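Local structure of 2-C-methyl-D-erythritol 4-phosphate cytidylyltransferase (Anaerococcus prevotii, 4KT7) at residues 88-99 / 173-184; 131-141 / 205-213. The protein probably transfers a cytidylyl group from CTP to 2-C-methyl-D-erythritol 4-phosphate, releasing diphosphate, in the non-mevalonate route to isoprenoid precursors. All coordinates share one frame; numbering follows the deposited sequence.

Contact 1 of 2, residues 88-99 / 173-184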
loop_
_atom_site.group_PDB
_atom_site.type_symbol
_atom_site.label_atom_id
_atom_site.label_comp_id
_atom_site.label_asym_id
_atom_site.label_seq_id
_atom_site.Cartn_x
_atom_site.Cartn_y
_atom_site.Cartn_z
ATOM N N ARG A 88 -7.617 17.797 8.578
ATOM C CA ARG A 88 -8.677 16.911 8.098
ATOM C C ARG A 88 -9.800 16.872 9.108
ATOM O O ARG A 88 -10.972 16.959 8.743
ATOM C CB ARG A 88 -8.163 15.480 7.874
ATOM C CG ARG A 88 -9.182 14.535 7.202
ATOM C CD ARG A 88 -8.787 13.060 7.340
ATOM N NE ARG A 88 -8.698 12.633 8.735
ATOM C CZ ARG A 88 -9.754 12.365 9.506
ATOM N NH1 ARG A 88 -10.987 12.499 9.024
ATOM N NH2 ARG A 88 -9.583 11.977 10.767
ATOM N N GLU A 89 -9.446 16.746 10.388
ATOM C CA GLU A 89 -10.449 16.569 11.416
ATOM C C GLU A 89 -11.313 17.819 11.619
ATOM O O GLU A 89 -12.532 17.733 11.728
ATOM C CB GLU A 89 -9.800 16.141 12.740
ATOM C CG GLU A 89 -9.257 14.711 12.717
ATOM C CD GLU A 89 -7.899 14.614 12.057
ATOM O OE1 GLU A 89 -7.179 15.640 12.017
ATOM O OE2 GLU A 89 -7.554 13.516 11.565
ATOM N N LEU A 90 -10.676 18.976 11.697
ATOM C CA LEU A 90 -11.413 20.224 11.863
ATOM C C LEU A 90 -12.306 20.492 10.655
ATOM O O LEU A 90 -13.417 21.025 10.787
ATOM C CB LEU A 90 -10.455 21.383 12.098
ATOM C CG LEU A 90 -9.741 21.421 13.460
ATOM C CD1 LEU A 90 -8.627 22.463 13.408
ATOM C CD2 LEU A 90 -10.704 21.769 14.559
ATOM N N SER A 91 -11.832 20.099 9.477
ATOM C CA SER A 91 -12.661 20.144 8.285
ATOM C C SER A 91 -13.895 19.241 8.403
ATOM O O SER A 91 -15.025 19.661 8.120
ATOM C CB SER A 91 -11.832 19.764 7.059
ATOM O OG SER A 91 -10.952 20.837 6.739
ATOM N N THR A 92 -13.689 18.004 8.830
ATOM C CA THR A 92 -14.800 17.075 8.990
ATOM C C THR A 92 -15.838 17.638 9.972
ATOM O O THR A 92 -17.046 17.559 9.735
ATOM C CB THR A 92 -14.258 15.730 9.468
ATOM O OG1 THR A 92 -13.395 15.234 8.438
ATOM C CG2 THR A 92 -15.388 14.724 9.762
ATOM N N PHE A 93 -15.366 18.252 11.050
ATOM C CA PHE A 93 -16.283 18.816 12.037
ATOM C C PHE A 93 -17.123 19.953 11.487
ATOM O O PHE A 93 -18.296 20.087 11.853
ATOM C CB PHE A 93 -15.546 19.292 13.275
ATOM C CG PHE A 93 -16.446 19.530 14.453
ATOM C CD1 PHE A 93 -17.161 18.489 15.005
ATOM C CD2 PHE A 93 -16.576 20.795 14.999
ATOM C CE1 PHE A 93 -17.997 18.698 16.104
ATOM C CE2 PHE A 93 -17.404 21.018 16.091
ATOM C CZ PHE A 93 -18.117 19.969 16.636
ATOM N N GLU A 94 -16.551 20.778 10.614
ATOM C CA GLU A 94 -17.354 21.811 9.952
ATOM C C GLU A 94 -18.440 21.130 9.123
ATOM O O GLU A 94 -19.568 21.624 9.023
ATOM C CB GLU A 94 -16.503 22.686 9.025
ATOM C CG GLU A 94 -15.539 23.621 9.706
ATOM C CD GLU A 94 -16.218 24.504 10.739
ATOM O OE1 GLU A 94 -17.125 25.293 10.369
ATOM O OE2 GLU A 94 -15.846 24.399 11.926
ATOM N N GLY A 95 -18.089 19.998 8.512
ATOM C CA GLY A 95 -19.058 19.232 7.743
ATOM C C GLY A 95 -20.136 18.689 8.673
ATOM O O GLY A 95 -21.322 18.767 8.352
ATOM N N LEU A 96 -19.731 18.140 9.819
ATOM C CA LEU A 96 -20.684 17.569 10.781
ATOM C C LEU A 96 -21.616 18.606 11.389
ATOM O O LEU A 96 -22.788 18.304 11.660
ATOM C CB LEU A 96 -19.965 16.836 11.913
ATOM C CG LEU A 96 -19.214 15.543 11.564
ATOM C CD1 LEU A 96 -18.293 15.188 12.720
ATOM C CD2 LEU A 96 -20.186 14.375 11.302
ATOM N N LYS A 97 -21.108 19.819 11.612
ATOM C CA LYS A 97 -21.923 20.913 12.151
ATOM C C LYS A 97 -22.999 21.380 11.176
ATOM O O LYS A 97 -24.022 21.951 11.588
ATOM C CB LYS A 97 -21.029 22.116 12.507
ATOM C CG LYS A 97 -20.357 22.031 13.876
ATOM C CD LYS A 97 -19.697 23.376 14.232
ATOM C CE LYS A 97 -18.470 23.618 13.384
ATOM N NZ LYS A 97 -17.841 24.956 13.627
ATOM N N ALA A 98 -22.765 21.164 9.883
ATOM C CA ALA A 98 -23.667 21.672 8.840
ATOM C C ALA A 98 -24.741 20.674 8.396
ATOM O O ALA A 98 -25.509 20.950 7.474
ATOM C CB ALA A 98 -22.868 22.139 7.628
ATOM N N LEU A 99 -24.794 19.517 9.044
ATOM C CA LEU A 99 -25.756 18.481 8.664
ATOM C C LEU A 99 -27.182 18.901 9.032
ATOM O O LEU A 99 -27.401 19.611 10.018
ATOM C CB LEU A 99 -25.411 17.126 9.317
ATOM C CG LEU A 99 -24.063 16.492 8.930
ATOM C CD1 LEU A 99 -23.869 15.116 9.551
ATOM C CD2 LEU A 99 -23.930 16.399 7.422
ATOM N N LYS A 173 -24.887 9.081 13.419
ATOM C CA LYS A 173 -24.526 10.504 13.463
ATOM C C LYS A 173 -24.293 11.068 14.869
ATOM O O LYS A 173 -23.343 11.806 15.077
ATOM C CB LYS A 173 -25.569 11.368 12.727
ATOM C CG LYS A 173 -25.200 12.862 12.628
ATOM C CD LYS A 173 -25.968 13.727 13.630
ATOM C CE LYS A 173 -25.435 15.167 13.592
ATOM N NZ LYS A 173 -26.039 16.063 14.621
ATOM N N LYS A 174 -25.156 10.753 15.828
ATOM C CA LYS A 174 -24.934 11.256 17.188
ATOM C C LYS A 174 -23.642 10.708 17.759
ATOM O O LYS A 174 -22.907 11.395 18.454
ATOM C CB LYS A 174 -26.082 10.877 18.120
ATOM C CG LYS A 174 -27.351 11.648 17.855
ATOM C CD LYS A 174 -28.239 11.684 19.088
ATOM C CE LYS A 174 -29.444 12.579 18.856
ATOM N NZ LYS A 174 -30.194 12.842 20.120
ATOM N N LEU A 175 -23.362 9.459 17.448
ATOM C CA LEU A 175 -22.185 8.824 17.989
ATOM C C LEU A 175 -20.932 9.482 17.453
ATOM O O LEU A 175 -20.101 9.925 18.234
ATOM C CB LEU A 175 -22.193 7.339 17.665
ATOM C CG LEU A 175 -21.094 6.513 18.328
ATOM C CD1 LEU A 175 -21.076 6.776 19.824
ATOM C CD2 LEU A 175 -21.345 5.024 18.050
ATOM N N ILE A 176 -20.789 9.563 16.128
ATOM C CA ILE A 176 -19.591 10.184 15.572
ATOM C C ILE A 176 -19.472 11.652 15.955
ATOM O O ILE A 176 -18.372 12.128 16.235
ATOM C CB ILE A 176 -19.449 9.986 14.042
ATOM C CG1 ILE A 176 -18.022 10.286 13.591
ATOM C CG2 ILE A 176 -20.425 10.851 13.275
ATOM C CD1 ILE A 176 -16.984 9.401 14.285
ATOM N N TYR A 177 -20.595 12.371 16.007
ATOM C CA TYR A 177 -20.550 13.760 16.444
ATOM C C TYR A 177 -20.056 13.838 17.891
ATOM O O TYR A 177 -19.221 14.688 18.220
ATOM C CB TYR A 177 -21.929 14.419 16.323
ATOM C CG TYR A 177 -21.919 15.934 16.471
ATOM C CD1 TYR A 177 -21.877 16.536 17.727
ATOM C CD2 TYR A 177 -21.978 16.765 15.352
ATOM C CE1 TYR A 177 -21.880 17.927 17.862
ATOM C CE2 TYR A 177 -22.001 18.159 15.483
ATOM C CZ TYR A 177 -21.947 18.729 16.734
ATOM O OH TYR A 177 -21.954 20.100 16.859
ATOM N N ALA A 178 -20.575 12.970 18.761
ATOM C CA ALA A 178 -20.155 12.986 20.170
ATOM C C ALA A 178 -18.665 12.646 20.302
ATOM O O ALA A 178 -17.929 13.265 21.081
ATOM C CB ALA A 178 -21.000 12.016 21.001
HETATM N N MSE A 179 -18.221 11.665 19.533
HETATM C CA MSE A 179 -16.814 11.276 19.523
HETATM C C MSE A 179 -15.958 12.455 19.072
HETATM O O MSE A 179 -14.860 12.665 19.587
HETATM C CB MSE A 179 -16.589 10.106 18.554
HETATM C CG MSE A 179 -17.181 8.736 18.956
HETATM SE SE MSE A 179 -16.479 8.156 20.668
HETATM C CE MSE A 179 -17.963 8.789 21.767
ATOM N N TYR A 180 -16.458 13.211 18.095
ATOM C CA TYR A 180 -15.731 14.361 17.574
ATOM C C TYR A 180 -15.566 15.462 18.615
ATOM O O TYR A 180 -14.492 16.079 18.731
ATOM C CB TYR A 180 -16.372 14.881 16.275
ATOM C CG TYR A 180 -15.495 14.598 15.080
ATOM C CD1 TYR A 180 -15.551 13.380 14.428
ATOM C CD2 TYR A 180 -14.551 15.525 14.659
ATOM C CE1 TYR A 180 -14.719 13.103 13.341
ATOM C CE2 TYR A 180 -13.714 15.262 13.592
ATOM C CZ TYR A 180 -13.799 14.048 12.939
ATOM O OH TYR A 180 -12.961 13.786 11.878
ATOM N N GLU A 181 -16.609 15.697 19.401
ATOM C CA GLU A 181 -16.485 16.675 20.477
ATOM C C GLU A 181 -15.465 16.230 21.519
ATOM O O GLU A 181 -14.695 17.046 22.010
ATOM C CB GLU A 181 -17.840 16.933 21.120
ATOM C CG GLU A 181 -18.812 17.578 20.169
ATOM C CD GLU A 181 -20.103 18.003 20.857
ATOM O OE1 GLU A 181 -20.878 17.108 21.283
ATOM O OE2 GLU A 181 -20.334 19.230 20.972
ATOM N N LYS A 182 -15.456 14.939 21.850
ATOM C CA LYS A 182 -14.425 14.381 22.723
ATOM C C LYS A 182 -13.028 14.545 22.131
ATOM O O LYS A 182 -12.080 14.884 22.835
ATOM C CB LYS A 182 -14.673 12.895 22.973
ATOM C CG LYS A 182 -15.744 12.604 23.999
ATOM C CD LYS A 182 -15.967 11.110 24.105
ATOM C CE LYS A 182 -16.674 10.766 25.391
ATOM N NZ LYS A 182 -15.886 11.181 26.602
ATOM N N TYR A 183 -12.903 14.291 20.838
ATOM C CA TYR A 183 -11.617 14.461 20.156
ATOM C C TYR A 183 -11.106 15.894 20.224
ATOM O O TYR A 183 -9.921 16.133 20.482
ATOM C CB TYR A 183 -11.727 14.031 18.694
ATOM C CG TYR A 183 -10.456 14.270 17.910
ATOM C CD1 TYR A 183 -9.337 13.466 18.104
ATOM C CD2 TYR A 183 -10.366 15.302 16.987
ATOM C CE1 TYR A 183 -8.169 13.681 17.396
ATOM C CE2 TYR A 183 -9.193 15.527 16.274
ATOM C CZ TYR A 183 -8.100 14.712 16.482
ATOM O OH TYR A 183 -6.932 14.922 15.778
ATOM N N LEU A 184 -11.991 16.850 19.972
ATOM C CA LEU A 184 -11.620 18.259 20.019
ATOM C C LEU A 184 -11.180 18.671 21.406
ATOM O O LEU A 184 -10.293 19.506 21.566
ATOM C CB LEU A 184 -12.789 19.141 19.568
ATOM C CG LEU A 184 -13.137 18.950 18.095
ATOM C CD1 LEU A 184 -14.485 19.593 17.765
ATOM C CD2 LEU A 184 -12.044 19.516 17.222
HETATM O O HOH W 1 -24.880 18.583 13.673
#
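Arg-88 O is gripped by two donors of Thr-92, the backbone N and the hydroxyl OG1, the latter 3.0 Å from Arg-88 O and coming from above the carbonyl plane. That bond fixes Thr-92 with CG2 anti to its backbone N and sets the methyl against the phenol of helix 173-184, CG2 lying 3.4 Å from Tyr-180 OH. The Arg-88 guanidinium stands nearby, its plane nearly perpendicular to the phenol ring. Asp-193 ties the two together, since its OD1 is hydrogen-bonded to Tyr-180 OH and salt-bridged to Arg-88 NH1. Arg-88 NH2 also forms a salt bridge with Glu-89 OE2 of the same helix, its hydrogen bond bent and weak. The ring of Tyr-180 enters as a knob among Glu-89, Thr-92, Phe-93 and Leu-96. Leu-96 CD1 lies over one face of it, a CH-pi contact 4.0 Å from the ring centroid, while Glu-89 O meets its edge at CE2. In the GT-A-like alpha/beta fold of this cytidylyltransferase the axes of the two segments approach to 10.9 Å, their N-to-C directions 136° apart, with Thr-92 and Leu-96 also reaching strand 10-16. An alanine in place of Tyr-180 is likely to leave Asp-193 without its phenol partner and to open a gap between Thr-92, Phe-93 and Leu-96. Phe-93 is the reciprocal knob, seated among Tyr-177, Tyr-180, Glu-181 and Leu-184. With CG trans to the backbone N (chi1 -164°), its ring swings toward helix 173-184 and takes Leu-184 CD1 over the centre of one face, 3.6 Å from the centroid. Beside it the Tyr-177 ring is turned obliquely, the two planes 43° apart. Farther along, a water accepts from Lys-173 NZ and donates to Leu-96 O, bridging the helices.

Contact 2 of 2, residues 131-141 / 205-213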
loop_
_atom_site.group_PDB
_atom_site.type_symbol
_atom_site.label_atom_id
_atom_site.label_comp_id
_atom_site.label_asym_id
_atom_site.label_seq_id
_atom_site.Cartn_x
_atom_site.Cartn_y
_atom_site.Cartn_z
ATOM N N ASN A 131 -24.591 -2.083 12.399
ATOM C CA ASN A 131 -23.379 -1.577 13.029
ATOM C C ASN A 131 -23.452 -0.069 13.121
ATOM O O ASN A 131 -24.077 0.572 12.271
ATOM C CB ASN A 131 -22.164 -1.952 12.189
ATOM C CG ASN A 131 -22.083 -3.442 11.922
ATOM O OD1 ASN A 131 -21.688 -4.219 12.796
ATOM N ND2 ASN A 131 -22.439 -3.848 10.695
ATOM N N LYS A 132 -22.790 0.510 14.116
ATOM C CA LYS A 132 -22.816 1.963 14.250
ATOM C C LYS A 132 -21.597 2.635 13.646
ATOM O O LYS A 132 -21.550 3.855 13.556
ATOM C CB LYS A 132 -23.048 2.369 15.713
ATOM C CG LYS A 132 -24.394 1.859 16.240
ATOM C CD LYS A 132 -24.874 2.644 17.460
ATOM C CE LYS A 132 -26.378 2.448 17.640
ATOM N NZ LYS A 132 -26.991 3.434 18.591
ATOM N N ALA A 133 -20.623 1.830 13.218
ATOM C CA ALA A 133 -19.448 2.359 12.538
ATOM C C ALA A 133 -19.026 1.358 11.483
ATOM O O ALA A 133 -19.040 0.152 11.732
ATOM C CB ALA A 133 -18.320 2.594 13.525
ATOM N N VAL A 134 -18.678 1.866 10.299
ATOM C CA VAL A 134 -18.365 1.034 9.148
ATOM C C VAL A 134 -17.193 1.691 8.417
ATOM O O VAL A 134 -17.210 2.896 8.200
ATOM C CB VAL A 134 -19.569 0.990 8.184
ATOM C CG1 VAL A 134 -19.284 0.071 6.986
ATOM C CG2 VAL A 134 -20.858 0.539 8.922
ATOM N N ILE A 135 -16.168 0.927 8.047
ATOM C CA ILE A 135 -15.101 1.494 7.207
ATOM C C ILE A 135 -14.842 0.587 6.027
ATOM O O ILE A 135 -15.179 -0.593 6.076
ATOM C CB ILE A 135 -13.783 1.659 7.985
ATOM C CG1 ILE A 135 -13.215 0.289 8.382
ATOM C CG2 ILE A 135 -14.017 2.486 9.236
ATOM C CD1 ILE A 135 -11.875 0.385 9.125
ATOM N N THR A 136 -14.267 1.132 4.950
ATOM C CA THR A 136 -13.914 0.314 3.785
ATOM C C THR A 136 -12.402 0.064 3.859
ATOM O O THR A 136 -11.661 0.960 4.242
ATOM C CB THR A 136 -14.260 1.028 2.468
ATOM O OG1 THR A 136 -13.851 2.396 2.573
ATOM C CG2 THR A 136 -15.742 0.988 2.219
ATOM N N ALA A 137 -11.945 -1.132 3.491
ATOM C CA ALA A 137 -10.523 -1.465 3.602
ATOM C C ALA A 137 -10.215 -2.616 2.661
ATOM O O ALA A 137 -11.135 -3.322 2.237
ATOM C CB ALA A 137 -10.168 -1.840 5.068
ATOM N N THR A 138 -8.931 -2.794 2.319
ATOM C CA THR A 138 -8.530 -3.875 1.411
ATOM C C THR A 138 -7.353 -4.637 1.993
ATOM O O THR A 138 -6.453 -4.030 2.595
ATOM C CB THR A 138 -8.113 -3.374 0.019
ATOM O OG1 THR A 138 -7.109 -2.352 0.149
ATOM C CG2 THR A 138 -9.332 -2.858 -0.783
ATOM N N LYS A 139 -7.359 -5.959 1.819
ATOM C CA LYS A 139 -6.272 -6.766 2.339
ATOM C C LYS A 139 -4.980 -6.272 1.712
ATOM O O LYS A 139 -4.925 -6.019 0.501
ATOM C CB LYS A 139 -6.459 -8.247 2.033
ATOM C CG LYS A 139 -5.371 -9.107 2.671
ATOM C CD LYS A 139 -5.576 -10.587 2.350
ATOM C CE LYS A 139 -6.655 -11.185 3.247
ATOM N NZ LYS A 139 -7.141 -12.477 2.683
ATOM N N SER A 140 -3.951 -6.085 2.529
ATOM C CA SER A 140 -2.716 -5.528 2.002
ATOM C C SER A 140 -2.062 -6.543 1.094
ATOM O O SER A 140 -1.846 -7.707 1.482
ATOM C CB SER A 140 -1.754 -5.134 3.130
ATOM O OG SER A 140 -0.507 -4.741 2.576
ATOM N N LYS A 141 -1.785 -6.108 -0.127
ATOM C CA LYS A 141 -1.031 -6.906 -1.068
ATOM C C LYS A 141 0.467 -6.868 -0.780
ATOM O O LYS A 141 1.172 -7.802 -1.119
ATOM C CB LYS A 141 -1.300 -6.435 -2.499
ATOM C CG LYS A 141 -2.598 -6.948 -3.080
ATOM C CD LYS A 141 -2.717 -6.547 -4.567
ATOM C CE LYS A 141 -4.033 -7.035 -5.168
ATOM N NZ LYS A 141 -4.250 -6.607 -6.586
ATOM N N LYS A 205 -18.376 -2.065 17.841
ATOM C CA LYS A 205 -17.351 -2.527 16.901
ATOM C C LYS A 205 -17.419 -1.841 15.535
ATOM O O LYS A 205 -18.495 -1.426 15.080
ATOM C CB LYS A 205 -17.418 -4.055 16.757
ATOM C CG LYS A 205 -17.052 -4.803 18.034
ATOM C CD LYS A 205 -16.309 -6.111 17.733
ATOM C CE LYS A 205 -15.492 -6.552 18.948
ATOM N NZ LYS A 205 -15.036 -7.972 18.905
ATOM N N VAL A 206 -16.258 -1.708 14.891
ATOM C CA VAL A 206 -16.171 -1.045 13.606
ATOM C C VAL A 206 -16.210 -2.129 12.541
ATOM O O VAL A 206 -15.317 -2.969 12.473
ATOM C CB VAL A 206 -14.869 -0.205 13.477
ATOM C CG1 VAL A 206 -14.830 0.537 12.118
ATOM C CG2 VAL A 206 -14.755 0.776 14.628
ATOM N N LYS A 207 -17.260 -2.124 11.723
ATOM C CA LYS A 207 -17.428 -3.140 10.701
ATOM C C LYS A 207 -16.570 -2.807 9.497
ATOM O O LYS A 207 -16.485 -1.644 9.067
ATOM C CB LYS A 207 -18.899 -3.242 10.271
ATOM C CG LYS A 207 -19.179 -4.317 9.224
ATOM C CD LYS A 207 -19.069 -5.720 9.857
ATOM C CE LYS A 207 -19.001 -6.806 8.791
ATOM N NZ LYS A 207 -18.985 -8.155 9.435
ATOM N N VAL A 208 -15.938 -3.819 8.920
ATOM C CA VAL A 208 -15.101 -3.574 7.764
ATOM C C VAL A 208 -15.817 -4.071 6.526
ATOM O O VAL A 208 -16.323 -5.190 6.502
ATOM C CB VAL A 208 -13.745 -4.281 7.904
ATOM C CG1 VAL A 208 -12.896 -4.025 6.676
ATOM C CG2 VAL A 208 -13.019 -3.796 9.165
ATOM N N VAL A 209 -15.892 -3.226 5.508
ATOM C CA VAL A 209 -16.447 -3.623 4.222
ATOM C C VAL A 209 -15.287 -3.707 3.240
ATOM O O VAL A 209 -14.437 -2.811 3.216
ATOM C CB VAL A 209 -17.460 -2.564 3.737
ATOM C CG1 VAL A 209 -17.679 -2.647 2.236
ATOM C CG2 VAL A 209 -18.777 -2.700 4.523
ATOM N N HIS A 210 -15.231 -4.777 2.447
ATOM C CA HIS A 210 -14.204 -4.895 1.411
ATOM C C HIS A 210 -14.275 -3.719 0.444
ATOM O O HIS A 210 -15.320 -3.452 -0.172
ATOM C CB HIS A 210 -14.337 -6.205 0.629
ATOM C CG HIS A 210 -13.984 -7.423 1.424
ATOM N ND1 HIS A 210 -12.689 -7.713 1.805
ATOM C CD2 HIS A 210 -14.753 -8.434 1.899
ATOM C CE1 HIS A 210 -12.680 -8.845 2.490
ATOM N NE2 HIS A 210 -13.916 -9.301 2.561
ATOM N N GLY A 211 -13.159 -3.011 0.314
ATOM C CA GLY A 211 -13.072 -1.900 -0.607
ATOM C C GLY A 211 -12.575 -2.339 -1.972
ATOM O O GLY A 211 -12.620 -3.524 -2.334
ATOM N N GLU A 212 -12.097 -1.376 -2.739
ATOM C CA GLU A 212 -11.672 -1.635 -4.093
ATOM C C GLU A 212 -10.217 -1.233 -4.229
ATOM O O GLU A 212 -9.825 -0.179 -3.742
ATOM C CB GLU A 212 -12.582 -0.871 -5.068
ATOM C CG GLU A 212 -13.978 -1.516 -5.184
ATOM C CD GLU A 212 -15.067 -0.578 -5.713
ATOM O OE1 GLU A 212 -14.776 0.610 -5.995
ATOM O OE2 GLU A 212 -16.231 -1.033 -5.823
ATOM N N TYR A 213 -9.409 -2.081 -4.868
ATOM C CA TYR A 213 -8.000 -1.758 -5.046
ATOM C C TYR A 213 -7.863 -0.558 -5.974
ATOM O O TYR A 213 -6.935 0.233 -5.843
ATOM C CB TYR A 213 -7.202 -2.972 -5.558
ATOM C CG TYR A 213 -6.988 -4.008 -4.474
ATOM C CD1 TYR A 213 -6.092 -3.776 -3.441
ATOM C CD2 TYR A 213 -7.698 -5.210 -4.474
ATOM C CE1 TYR A 213 -5.903 -4.714 -2.419
ATOM C CE2 TYR A 213 -7.517 -6.157 -3.458
ATOM C CZ TYR A 213 -6.611 -5.905 -2.443
ATOM O OH TYR A 213 -6.426 -6.839 -1.450
HETATM O O HOH W 2 -21.317 -1.095 15.675
HETATM O O HOH W 3 -9.935 -6.968 0.425
#
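Backbone hydrogen bonds join strands 133-139 and 206-210 as a parallel pair in the mixed sheet of the enzyme's alpha/beta fold. Lys-207 reaches both ways, its N giving to Ala-133 O and its O accepting from Ile-135 N at 2.8 Å. Val-209 repeats the pattern between Ile-135 and Ala-137, and Gly-211 N closes the series on Ala-137 O at 2.8 Å.

Apolar contacts follow on both faces. Ile-135 CG2 meets Val-206 CG1 at 3.6 Å and Ala-137 CB touches Val-208 CG1, whereas on the other face Val-134 CG1 packs against Val-209 CG2 at 3.7 Å. Near the start, the amide of Asn-131 lies against CB and CG of Lys-207.

Aromatic contacts take over beyond strand 206-210, at Tyr-213. Thr-138 CG2 sits over one face of its ring, 4.2 Å from the centroid. Lys-141 covers the opposite face: CG anti to the carbonyl carbon (chi1 -80°) and a chain extended beyond it lay CE 3.9 Å from the centroid and bring NZ into a cation-pi contact at 4.4 Å. Tyr-213 OH donates to Lys-139 O at 2.6 Å, and that oxygen lies in the ring plane at the edge, so the ring is held on both faces and at its hydroxyl.

Water adds two bridges, one from Lys-205 O to Lys-132 N, the other between Lys-139 N and His-210 ND1.

The second subunit takes backbone hydrogen bonds from Val-206 and Val-208, and its Asp-150 O accepts from Lys-207 NZ. Asn-131 is hydrogen-bonded through ND2 to Ala-127 O and through OD1 to Tyr-152 OH of that subunit. Within the chain, Val-134 and Thr-136 pack on helix 118-127, and strand 133-139 pairs along its other edge, antiparallel, with strands 162-166 and 168-172.

In the fold
From the N terminus, the chain runs through strands 10-16, 55-60 and 79-83 before helix 88-97 supplies the first half of contact 1. Strand 105-110 and helix 118-127 lead to strand 133-139, the first half of contact 2. The chain then passes strands 162-166 and 168-172 into helix 173-184, which closes contact 1 over 73 intervening residues; strand 206-210 closes contact 2 over 63. The two loops therefore cross. Contact 1 joins two helices beside strand 10-16, contact 2 adds a parallel strand to the same mixed sheet, and their centres lie 21 Å apart. They touch directly where Leu-175 CD2 packs on Lys-132 CB at 3.9 Å.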